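Local structure of putative uncharacterized protein PH0242 (Pyrococcus horikoshii, 3VU1) at residues F79-N92 and F236-F250. The protein is an archaeal oligosaccharyltransferase of the AglB family, present here as its C-terminal globular domain with a bound calcium ion. Residues are numbered along the deposited sequence; the frame is centred on the assembly and turned at random.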
ATOM      1  N   PHE A  79       6.794   0.505  -1.896  1.00 36.44           N
ATOM      2  CA  PHE A  79       6.168   1.560  -2.720  1.00 36.47           C
ATOM      3  C   PHE A  79       6.895   2.907  -2.700  1.00 35.91           C
ATOM      4  O   PHE A  79       6.738   3.710  -3.643  1.00 36.65           O
ATOM      5  CB  PHE A  79       4.704   1.781  -2.343  1.00 34.26           C
ATOM      6  CG  PHE A  79       3.798   0.652  -2.720  1.00 33.99           C
ATOM      7  CD1 PHE A  79       2.903   0.121  -1.783  1.00 33.58           C
ATOM      8  CD2 PHE A  79       3.818   0.124  -4.012  1.00 31.43           C
ATOM      9  CE1 PHE A  79       2.040  -0.911  -2.134  1.00 33.52           C
ATOM     10  CE2 PHE A  79       2.959  -0.899  -4.361  1.00 31.00           C
ATOM     11  CZ  PHE A  79       2.076  -1.423  -3.428  1.00 32.80           C
ATOM     12  N   GLU A  80       7.659   3.168  -1.635  1.00 33.58           N
ATOM     13  CA  GLU A  80       8.383   4.428  -1.545  1.00 35.65           C
ATOM     14  C   GLU A  80       9.353   4.601  -2.726  1.00 35.10           C
ATOM     15  O   GLU A  80       9.447   5.685  -3.293  1.00 34.61           O
ATOM     16  CB  GLU A  80       9.101   4.596  -0.197  1.00 35.97           C
ATOM     17  CG  GLU A  80      10.005   5.831  -0.116  1.00 39.21           C
ATOM     18  CD  GLU A  80       9.267   7.158  -0.336  1.00 44.57           C
ATOM     19  OE1 GLU A  80       9.901   8.250  -0.211  1.00 45.27           O
ATOM     20  OE2 GLU A  80       8.046   7.117  -0.628  1.00 46.11           O
ATOM     21  N   SER A  81      10.041   3.527  -3.110  1.00 35.22           N
ATOM     22  CA  SER A  81      10.980   3.610  -4.211  1.00 37.62           C
ATOM     23  C   SER A  81      10.289   4.052  -5.502  1.00 36.96           C
ATOM     24  O   SER A  81      10.931   4.611  -6.369  1.00 38.18           O
ATOM     25  CB  SER A  81      11.705   2.288  -4.424  1.00 37.74           C
ATOM     26  OG  SER A  81      10.809   1.365  -4.972  1.00 44.07           O
ATOM     27  N   TRP A  82       8.980   3.842  -5.608  1.00 38.23           N
ATOM     28  CA  TRP A  82       8.214   4.380  -6.742  1.00 36.74           C
ATOM     29  C   TRP A  82       7.724   5.771  -6.548  1.00 37.82           C
ATOM     30  O   TRP A  82       7.060   6.276  -7.446  1.00 40.52           O
ATOM     31  CB  TRP A  82       7.004   3.513  -7.119  1.00 33.94           C
ATOM     32  CG  TRP A  82       7.260   2.050  -7.403  1.00 31.51           C
ATOM     33  CD1 TRP A  82       8.483   1.401  -7.572  1.00 30.96           C
ATOM     34  CD2 TRP A  82       6.249   1.004  -7.572  1.00 30.23           C
ATOM     35  NE1 TRP A  82       8.300   0.060  -7.798  1.00 31.20           N
ATOM     36  CE2 TRP A  82       6.977  -0.240  -7.816  1.00 30.77           C
ATOM     37  CE3 TRP A  82       4.868   0.978  -7.550  1.00 30.37           C
ATOM     38  CZ2 TRP A  82       6.322  -1.439  -8.036  1.00 29.76           C
ATOM     39  CZ3 TRP A  82       4.219  -0.238  -7.767  1.00 28.47           C
ATOM     40  CH2 TRP A  82       4.932  -1.414  -7.999  1.00 28.95           C
ATOM     41  N   GLU A  83       8.017   6.392  -5.399  1.00 39.08           N
ATOM     42  CA  GLU A  83       7.474   7.716  -5.012  1.00 39.90           C
ATOM     43  C   GLU A  83       5.953   7.734  -4.945  1.00 39.03           C
ATOM     44  O   GLU A  83       5.318   8.780  -5.205  1.00 39.62           O
ATOM     45  CB  GLU A  83       7.912   8.807  -5.972  1.00 45.96           C
ATOM     46  CG  GLU A  83       9.229   9.461  -5.649  1.00 58.99           C
ATOM     47  CD  GLU A  83       9.821  10.152  -6.864  1.00 67.53           C
ATOM     48  OE1 GLU A  83       9.242  11.188  -7.275  1.00 72.12           O
ATOM     49  OE2 GLU A  83      10.848   9.653  -7.410  1.00 69.80           O
ATOM     50  N   LEU A  84       5.378   6.575  -4.618  1.00 38.41           N
ATOM     51  CA  LEU A  84       3.930   6.400  -4.580  1.00 36.61           C
ATOM     52  C   LEU A  84       3.274   7.304  -3.541  1.00 38.81           C
ATOM     53  O   LEU A  84       3.682   7.320  -2.373  1.00 40.39           O
ATOM     54  CB  LEU A  84       3.550   4.945  -4.313  1.00 33.70           C
ATOM     55  CG  LEU A  84       2.047   4.670  -4.441  1.00 32.49           C
ATOM     56  CD1 LEU A  84       1.614   4.837  -5.885  1.00 33.24           C
ATOM     57  CD2 LEU A  84       1.665   3.301  -3.923  1.00 32.40           C
ATOM     58  N   ASN A  85       2.255   8.038  -3.988  1.00 36.63           N
ATOM     59  CA  ASN A  85       1.524   8.968  -3.154  1.00 36.05           C
ATOM     60  C   ASN A  85       0.128   8.440  -2.795  1.00 35.32           C
ATOM     61  O   ASN A  85      -0.287   8.509  -1.641  1.00 36.66           O
ATOM     62  CB  ASN A  85       1.439  10.323  -3.872  1.00 38.45           C
ATOM     63  CG  ASN A  85       2.787  11.029  -3.944  1.00 41.98           C
ATOM     64  OD1 ASN A  85       3.445  11.055  -4.988  1.00 47.65           O
ATOM     65  ND2 ASN A  85       3.214  11.585  -2.822  1.00 40.45           N
ATOM     66  N   TYR A  86      -0.591   7.913  -3.785  1.00 32.46           N
ATOM     67  CA  TYR A  86      -1.952   7.459  -3.581  1.00 30.11           C
ATOM     68  C   TYR A  86      -2.140   6.084  -4.190  1.00 31.44           C
ATOM     69  O   TYR A  86      -1.568   5.759  -5.225  1.00 31.45           O
ATOM     70  CB  TYR A  86      -2.958   8.449  -4.169  1.00 30.22           C
ATOM     71  CG  TYR A  86      -2.839   9.804  -3.529  1.00 31.38           C
ATOM     72  CD1 TYR A  86      -2.056  10.791  -4.106  1.00 32.51           C
ATOM     73  CD2 TYR A  86      -3.457  10.081  -2.303  1.00 31.91           C
ATOM     74  CE1 TYR A  86      -1.891  12.024  -3.499  1.00 33.32           C
ATOM     75  CE2 TYR A  86      -3.322  11.320  -1.692  1.00 31.76           C
ATOM     76  CZ  TYR A  86      -2.539  12.282  -2.294  1.00 32.26           C
ATOM     77  OH  TYR A  86      -2.380  13.498  -1.716  1.00 30.30           O
ATOM     78  N   PHE A  87      -2.929   5.265  -3.513  1.00 29.90           N
ATOM     79  CA  PHE A  87      -3.218   3.961  -3.993  1.00 28.86           C
ATOM     80  C   PHE A  87      -4.731   3.855  -4.050  1.00 29.54           C
ATOM     81  O   PHE A  87      -5.423   4.027  -3.035  1.00 28.51           O
ATOM     82  CB  PHE A  87      -2.627   2.893  -3.069  1.00 28.34           C
ATOM     83  CG  PHE A  87      -2.572   1.538  -3.699  1.00 29.77           C
ATOM     84  CD1 PHE A  87      -1.356   0.956  -4.005  1.00 31.00           C
ATOM     85  CD2 PHE A  87      -3.739   0.865  -4.051  1.00 29.86           C
ATOM     86  CE1 PHE A  87      -1.301  -0.287  -4.612  1.00 31.29           C
ATOM     87  CE2 PHE A  87      -3.688  -0.376  -4.668  1.00 32.21           C
ATOM     88  CZ  PHE A  87      -2.460  -0.956  -4.945  1.00 30.96           C
ATOM     89  N   ILE A  88      -5.233   3.547  -5.240  1.00 28.88           N
ATOM     90  CA  ILE A  88      -6.663   3.474  -5.471  1.00 29.53           C
ATOM     91  C   ILE A  88      -7.169   2.043  -5.401  1.00 30.67           C
ATOM     92  O   ILE A  88      -6.704   1.152  -6.128  1.00 35.74           O
ATOM     93  CB  ILE A  88      -7.035   4.083  -6.815  1.00 27.51           C
ATOM     94  CG1 ILE A  88      -6.611   5.542  -6.828  1.00 28.69           C
ATOM     95  CG2 ILE A  88      -8.517   3.949  -7.020  1.00 26.73           C
ATOM     96  CD1 ILE A  88      -6.654   6.190  -8.208  1.00 32.54           C
ATOM     97  N   ILE A  89      -8.124   1.828  -4.512  1.00 29.95           N
ATOM     98  CA  ILE A  89      -8.682   0.510  -4.310  1.00 28.41           C
ATOM     99  C   ILE A  89     -10.075   0.508  -4.897  1.00 30.97           C
ATOM    100  O   ILE A  89     -10.868   1.435  -4.683  1.00 32.66           O
ATOM    101  CB  ILE A  89      -8.679   0.140  -2.833  1.00 25.63           C
ATOM    102  CG1 ILE A  89      -7.230  -0.045  -2.377  1.00 25.83           C
ATOM    103  CG2 ILE A  89      -9.532  -1.089  -2.575  1.00 25.74           C
ATOM    104  CD1 ILE A  89      -6.521  -1.293  -2.887  1.00 25.64           C
ATOM    105  N   TYR A  90     -10.353  -0.531  -5.664  1.00 32.17           N
ATOM    106  CA  TYR A  90     -11.569  -0.613  -6.431  1.00 30.95           C
ATOM    107  C   TYR A  90     -12.306  -1.879  -6.030  1.00 31.08           C
ATOM    108  O   TYR A  90     -11.865  -2.985  -6.341  1.00 30.28           O
ATOM    109  CB  TYR A  90     -11.189  -0.630  -7.914  1.00 32.90           C
ATOM    110  CG  TYR A  90     -12.348  -0.567  -8.885  1.00 36.26           C
ATOM    111  CD1 TYR A  90     -13.515   0.134  -8.564  1.00 35.39           C
ATOM    112  CD2 TYR A  90     -12.268  -1.183 -10.139  1.00 35.19           C
ATOM    113  CE1 TYR A  90     -14.568   0.197  -9.445  1.00 36.71           C
ATOM    114  CE2 TYR A  90     -13.318  -1.116 -11.036  1.00 35.98           C
ATOM    115  CZ  TYR A  90     -14.465  -0.421 -10.684  1.00 37.85           C
ATOM    116  OH  TYR A  90     -15.542  -0.353 -11.543  1.00 38.13           O
ATOM    117  N   LEU A  91     -13.438  -1.733  -5.347  1.00 32.15           N
ATOM    118  CA  LEU A  91     -14.188  -2.909  -4.892  1.00 32.65           C
ATOM    119  C   LEU A  91     -14.514  -3.932  -5.973  1.00 34.21           C
ATOM    120  O   LEU A  91     -14.615  -5.123  -5.697  1.00 37.27           O
ATOM    121  CB  LEU A  91     -15.445  -2.499  -4.151  1.00 33.82           C
ATOM    122  CG  LEU A  91     -15.194  -2.230  -2.659  1.00 33.89           C
ATOM    123  CD1 LEU A  91     -14.335  -0.984  -2.432  1.00 31.21           C
ATOM    124  CD2 LEU A  91     -16.534  -2.100  -1.971  1.00 29.23           C
ATOM    125  N   ASN A  92     -14.632  -3.488  -7.217  1.00 35.44           N
ATOM    126  CA  ASN A  92     -14.963  -4.407  -8.304  1.00 33.44           C
ATOM    127  C   ASN A  92     -13.822  -5.305  -8.728  1.00 33.82           C
ATOM    128  O   ASN A  92     -14.041  -6.253  -9.488  1.00 32.62           O
ATOM    129  CB  ASN A  92     -15.503  -3.628  -9.478  1.00 33.42           C
ATOM    130  CG  ASN A  92     -16.855  -3.024  -9.170  1.00 34.89           C
ATOM    131  OD1 ASN A  92     -17.594  -3.576  -8.355  1.00 32.42           O
ATOM    132  ND2 ASN A  92     -17.181  -1.870  -9.790  1.00 35.13           N
ATOM    133  N   PHE A 236      -1.995   3.366   5.019  1.00 34.69           N
ATOM    134  CA  PHE A 236      -3.011   3.653   3.989  1.00 34.54           C
ATOM    135  C   PHE A 236      -4.211   4.337   4.612  1.00 33.55           C
ATOM    136  O   PHE A 236      -5.020   3.689   5.268  1.00 33.39           O
ATOM    137  CB  PHE A 236      -3.413   2.351   3.265  1.00 32.52           C
ATOM    138  CG  PHE A 236      -2.265   1.724   2.533  1.00 30.99           C
ATOM    139  CD1 PHE A 236      -1.372   0.880   3.203  1.00 29.97           C
ATOM    140  CD2 PHE A 236      -2.027   2.034   1.184  1.00 30.44           C
ATOM    141  CE1 PHE A 236      -0.280   0.331   2.535  1.00 31.29           C
ATOM    142  CE2 PHE A 236      -0.935   1.484   0.503  1.00 29.83           C
ATOM    143  CZ  PHE A 236      -0.056   0.641   1.182  1.00 30.79           C
ATOM    144  N   ILE A 237      -4.289   5.647   4.403  1.00 34.98           N
ATOM    145  CA  ILE A 237      -5.327   6.516   4.973  1.00 36.29           C
ATOM    146  C   ILE A 237      -6.451   6.807   3.960  1.00 34.60           C
ATOM    147  O   ILE A 237      -6.194   7.360   2.890  1.00 32.78           O
ATOM    148  CB  ILE A 237      -4.665   7.848   5.424  1.00 37.95           C
ATOM    149  CG1 ILE A 237      -3.624   7.573   6.511  1.00 38.00           C
ATOM    150  CG2 ILE A 237      -5.690   8.866   5.912  1.00 36.79           C
ATOM    151  CD1 ILE A 237      -4.086   6.570   7.558  1.00 34.85           C
ATOM    152  N   PRO A 238      -7.700   6.439   4.279  1.00 34.75           N
ATOM    153  CA  PRO A 238      -8.748   6.779   3.281  1.00 34.37           C
ATOM    154  C   PRO A 238      -8.871   8.261   3.219  1.00 33.52           C
ATOM    155  O   PRO A 238      -9.159   8.858   4.226  1.00 40.22           O
ATOM    156  CB  PRO A 238     -10.046   6.208   3.868  1.00 29.93           C
ATOM    157  CG  PRO A 238      -9.722   5.758   5.243  1.00 29.61           C
ATOM    158  CD  PRO A 238      -8.226   5.669   5.422  1.00 32.85           C
ATOM    159  N   VAL A 239      -8.604   8.867   2.078  1.00 33.26           N
ATOM    160  CA  VAL A 239      -8.779  10.309   1.955  1.00 31.90           C
ATOM    161  C   VAL A 239     -10.008  10.700   1.129  1.00 33.54           C
ATOM    162  O   VAL A 239     -10.406  11.863   1.157  1.00 37.22           O
ATOM    163  CB  VAL A 239      -7.546  10.998   1.350  1.00 30.82           C
ATOM    164  CG1 VAL A 239      -6.407  11.016   2.356  1.00 28.24           C
ATOM    165  CG2 VAL A 239      -7.143  10.320   0.034  1.00 31.23           C
ATOM    166  N   TYR A 240     -10.576   9.754   0.377  1.00 32.75           N
ATOM    167  CA  TYR A 240     -11.756  10.001  -0.460  1.00 33.62           C
ATOM    168  C   TYR A 240     -12.357   8.671  -0.838  1.00 35.26           C
ATOM    169  O   TYR A 240     -11.621   7.711  -1.093  1.00 36.65           O
ATOM    170  CB  TYR A 240     -11.393  10.763  -1.734  1.00 35.42           C
ATOM    171  CG  TYR A 240     -12.587  11.145  -2.576  1.00 39.49           C
ATOM    172  CD1 TYR A 240     -12.922  10.443  -3.737  1.00 41.73           C
ATOM    173  CD2 TYR A 240     -13.382  12.217  -2.215  1.00 40.64           C
ATOM    174  CE1 TYR A 240     -14.024  10.810  -4.503  1.00 44.42           C
ATOM    175  CE2 TYR A 240     -14.468  12.598  -2.965  1.00 39.72           C
ATOM    176  CZ  TYR A 240     -14.803  11.902  -4.100  1.00 43.72           C
ATOM    177  OH  TYR A 240     -15.923  12.323  -4.801  1.00 42.01           O
ATOM    178  N   GLN A 241     -13.685   8.619  -0.853  1.00 35.41           N
ATOM    179  CA  GLN A 241     -14.441   7.471  -1.355  1.00 39.55           C
ATOM    180  C   GLN A 241     -15.710   7.869  -2.078  1.00 41.53           C
ATOM    181  O   GLN A 241     -16.323   8.898  -1.786  1.00 40.96           O
ATOM    182  CB  GLN A 241     -14.792   6.436  -0.285  1.00 46.07           C
ATOM    183  CG  GLN A 241     -15.188   6.964   1.079  1.00 51.89           C
ATOM    184  CD  GLN A 241     -14.804   5.988   2.188  1.00 61.84           C
ATOM    185  OE1 GLN A 241     -13.935   6.284   3.034  1.00 58.56           O
ATOM    186  NE2 GLN A 241     -15.424   4.797   2.166  1.00 63.51           N
ATOM    187  N   TYR A 242     -16.087   7.027  -3.033  1.00 40.28           N
ATOM    188  CA  TYR A 242     -17.227   7.252  -3.867  1.00 37.24           C
ATOM    189  C   TYR A 242     -17.542   5.966  -4.605  1.00 38.62           C
ATOM    190  O   TYR A 242     -16.655   5.318  -5.194  1.00 39.71           O
ATOM    191  CB  TYR A 242     -16.989   8.407  -4.838  1.00 40.89           C
ATOM    192  CG  TYR A 242     -18.302   9.032  -5.192  1.00 48.88           C
ATOM    193  CD1 TYR A 242     -18.765  10.190  -4.532  1.00 52.06           C
ATOM    194  CD2 TYR A 242     -19.143   8.417  -6.126  1.00 47.48           C
ATOM    195  CE1 TYR A 242     -20.016  10.730  -4.842  1.00 52.96           C
ATOM    196  CE2 TYR A 242     -20.378   8.948  -6.444  1.00 49.32           C
ATOM    197  CZ  TYR A 242     -20.812  10.091  -5.806  1.00 53.29           C
ATOM    198  OH  TYR A 242     -22.047  10.560  -6.158  1.00 56.96           O
ATOM    199  N   GLY A 243     -18.807   5.575  -4.576  1.00 34.75           N
ATOM    200  CA  GLY A 243     -19.190   4.368  -5.275  1.00 32.79           C
ATOM    201  C   GLY A 243     -18.365   3.208  -4.771  1.00 31.23           C
ATOM    202  O   GLY A 243     -18.384   2.904  -3.573  1.00 30.56           O
ATOM    203  N   SER A 244     -17.627   2.580  -5.686  1.00 29.82           N
ATOM    204  CA  SER A 244     -16.787   1.432  -5.369  1.00 27.61           C
ATOM    205  C   SER A 244     -15.292   1.792  -5.402  1.00 27.96           C
ATOM    206  O   SER A 244     -14.461   0.916  -5.632  1.00 28.10           O
ATOM    207  CB  SER A 244     -17.021   0.358  -6.398  1.00 28.94           C
ATOM    208  OG  SER A 244     -18.330  -0.134  -6.345  1.00 31.68           O
ATOM    209  N   VAL A 245     -14.952   3.065  -5.208  1.00 25.62           N
ATOM    210  CA  VAL A 245     -13.578   3.477  -5.241  1.00 28.01           C
ATOM    211  C   VAL A 245     -13.191   4.138  -3.911  1.00 32.82           C
ATOM    212  O   VAL A 245     -13.851   5.086  -3.454  1.00 34.17           O
ATOM    213  CB  VAL A 245     -13.295   4.484  -6.386  1.00 28.32           C
ATOM    214  CG1 VAL A 245     -11.897   5.047  -6.277  1.00 28.22           C
ATOM    215  CG2 VAL A 245     -13.471   3.853  -7.757  1.00 28.18           C
ATOM    216  N   ILE A 246     -12.108   3.644  -3.301  1.00 32.29           N
ATOM    217  CA  ILE A 246     -11.498   4.293  -2.156  1.00 30.05           C
ATOM    218  C   ILE A 246     -10.085   4.742  -2.556  1.00 31.65           C
ATOM    219  O   ILE A 246      -9.278   3.933  -3.038  1.00 31.58           O
ATOM    220  CB  ILE A 246     -11.433   3.341  -0.932  1.00 29.91           C
ATOM    221  CG1 ILE A 246     -12.798   2.620  -0.729  1.00 29.82           C
ATOM    222  CG2 ILE A 246     -10.965   4.123   0.286  1.00 28.55           C
ATOM    223  CD1 ILE A 246     -12.887   1.518   0.321  1.00 24.57           C
ATOM    224  N   VAL A 247      -9.790   6.027  -2.362  1.00 31.07           N
ATOM    225  CA  VAL A 247      -8.433   6.558  -2.544  1.00 29.06           C
ATOM    226  C   VAL A 247      -7.692   6.579  -1.218  1.00 28.69           C
ATOM    227  O   VAL A 247      -8.094   7.291  -0.300  1.00 31.52           O
ATOM    228  CB  VAL A 247      -8.492   8.008  -3.084  1.00 28.34           C
ATOM    229  CG1 VAL A 247      -7.100   8.609  -3.281  1.00 25.86           C
ATOM    230  CG2 VAL A 247      -9.281   8.036  -4.373  1.00 27.33           C
ATOM    231  N   TYR A 248      -6.610   5.818  -1.121  1.00 28.43           N
ATOM    232  CA  TYR A 248      -5.767   5.793   0.083  1.00 25.73           C
ATOM    233  C   TYR A 248      -4.502   6.580  -0.127  1.00 26.87           C
ATOM    234  O   TYR A 248      -3.847   6.419  -1.147  1.00 28.92           O
ATOM    235  CB  TYR A 248      -5.392   4.384   0.400  1.00 23.84           C
ATOM    236  CG  TYR A 248      -6.522   3.563   0.973  1.00 24.90           C
ATOM    237  CD1 TYR A 248      -7.249   2.698   0.164  1.00 23.90           C
ATOM    238  CD2 TYR A 248      -6.869   3.648   2.346  1.00 25.35           C
ATOM    239  CE1 TYR A 248      -8.262   1.915   0.688  1.00 24.88           C
ATOM    240  CE2 TYR A 248      -7.906   2.897   2.884  1.00 23.78           C
ATOM    241  CZ  TYR A 248      -8.582   2.018   2.055  1.00 26.19           C
ATOM    242  OH  TYR A 248      -9.595   1.242   2.555  1.00 27.36           O
ATOM    243  N   GLU A 249      -4.163   7.462   0.811  1.00 28.65           N
ATOM    244  CA  GLU A 249      -2.851   8.114   0.805  1.00 29.65           C
ATOM    245  C   GLU A 249      -1.857   7.132   1.408  1.00 31.05           C
ATOM    246  O   GLU A 249      -2.171   6.425   2.394  1.00 31.64           O
ATOM    247  CB  GLU A 249      -2.875   9.383   1.618  1.00 31.46           C
ATOM    248  CG  GLU A 249      -1.521   9.973   1.947  1.00 34.61           C
ATOM    249  CD  GLU A 249      -1.625  11.186   2.882  1.00 39.41           C
ATOM    250  OE1 GLU A 249      -2.543  12.009   2.710  1.00 40.56           O
ATOM    251  OE2 GLU A 249      -0.780  11.345   3.793  1.00 42.17           O
ATOM    252  N   PHE A 250      -0.684   7.039   0.785  1.00 29.95           N
ATOM    253  CA  PHE A 250       0.348   6.150   1.277  1.00 29.05           C
ATOM    254  C   PHE A 250       1.293   6.935   2.143  1.00 30.93           C
ATOM    255  O   PHE A 250       1.795   7.984   1.727  1.00 30.15           O
ATOM    256  CB  PHE A 250       1.097   5.507   0.132  1.00 27.36           C
ATOM    257  CG  PHE A 250       2.233   4.612   0.552  1.00 25.74           C
ATOM    258  CD1 PHE A 250       1.994   3.433   1.269  1.00 25.00           C
ATOM    259  CD2 PHE A 250       3.555   4.924   0.185  1.00 23.86           C
ATOM    260  CE1 PHE A 250       3.046   2.595   1.616  1.00 22.98           C
ATOM    261  CE2 PHE A 250       4.605   4.100   0.549  1.00 22.55           C
ATOM    262  CZ  PHE A 250       4.349   2.932   1.249  1.00 22.56           C
TER
HETATM  263  O   HOH W   1      -3.788  13.779   0.836  1.00 36.40           O
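Strand 86-90 runs antiparallel to strand 245-250, and six backbone hydrogen bonds join segments 79-92 and 236-250, the first Phe250 N to Asn85 O (2.9 Å), the last Leu91 N to Ser244 O (2.9 Å). Ahead of strand 86-90, Phe79 turns its ring edge toward the face of Phe250, a T-shaped pair with planes 89° apart, while its CB lies over that same ring as a CH-pi contact, 4.1 Å from the centroid. With CG anti to the backbone N (chi1 177°), the Phe250 ring reaches back to Phe79 CB and Leu84 O; the Phe236 ring edge meets Phe79 CE1 and Phe87 CB. On the sheet face that carries Phe87 and Ile89, Ile89 CG1 touches Tyr248 CD1 at 3.7 Å, and Tyr248 OH bonds to Leu216 O. The two strands are the central pair of a four-stranded mixed sheet, flanked by strand 30-32 and by strand 236-242, which turns back through a type II' turn and carries a classic beta bulge at Val239 and Tyr240 opposite Val247. Helices 60-69 and 212-218 cover the Phe87 and Ile89 face; Trp13 of helix 13-23 packs on Ile88 and Val245 across the sheet. There Ile88 CG2 meets Val245 CG1 at 3.6 Å. Farther along, Tyr86 CE2 rests on Glu249 CB (3.9 Å), and one water joins Tyr86 OH to Glu249 OE1; Glu249 OE2 forms a salt bridge with Arg251. At the turn, Ser244 O sits at the Tyr90 ring edge, and Asn92 ND2 donates to Tyr90 OH (2.8 Å) in the Asn92 amide plane.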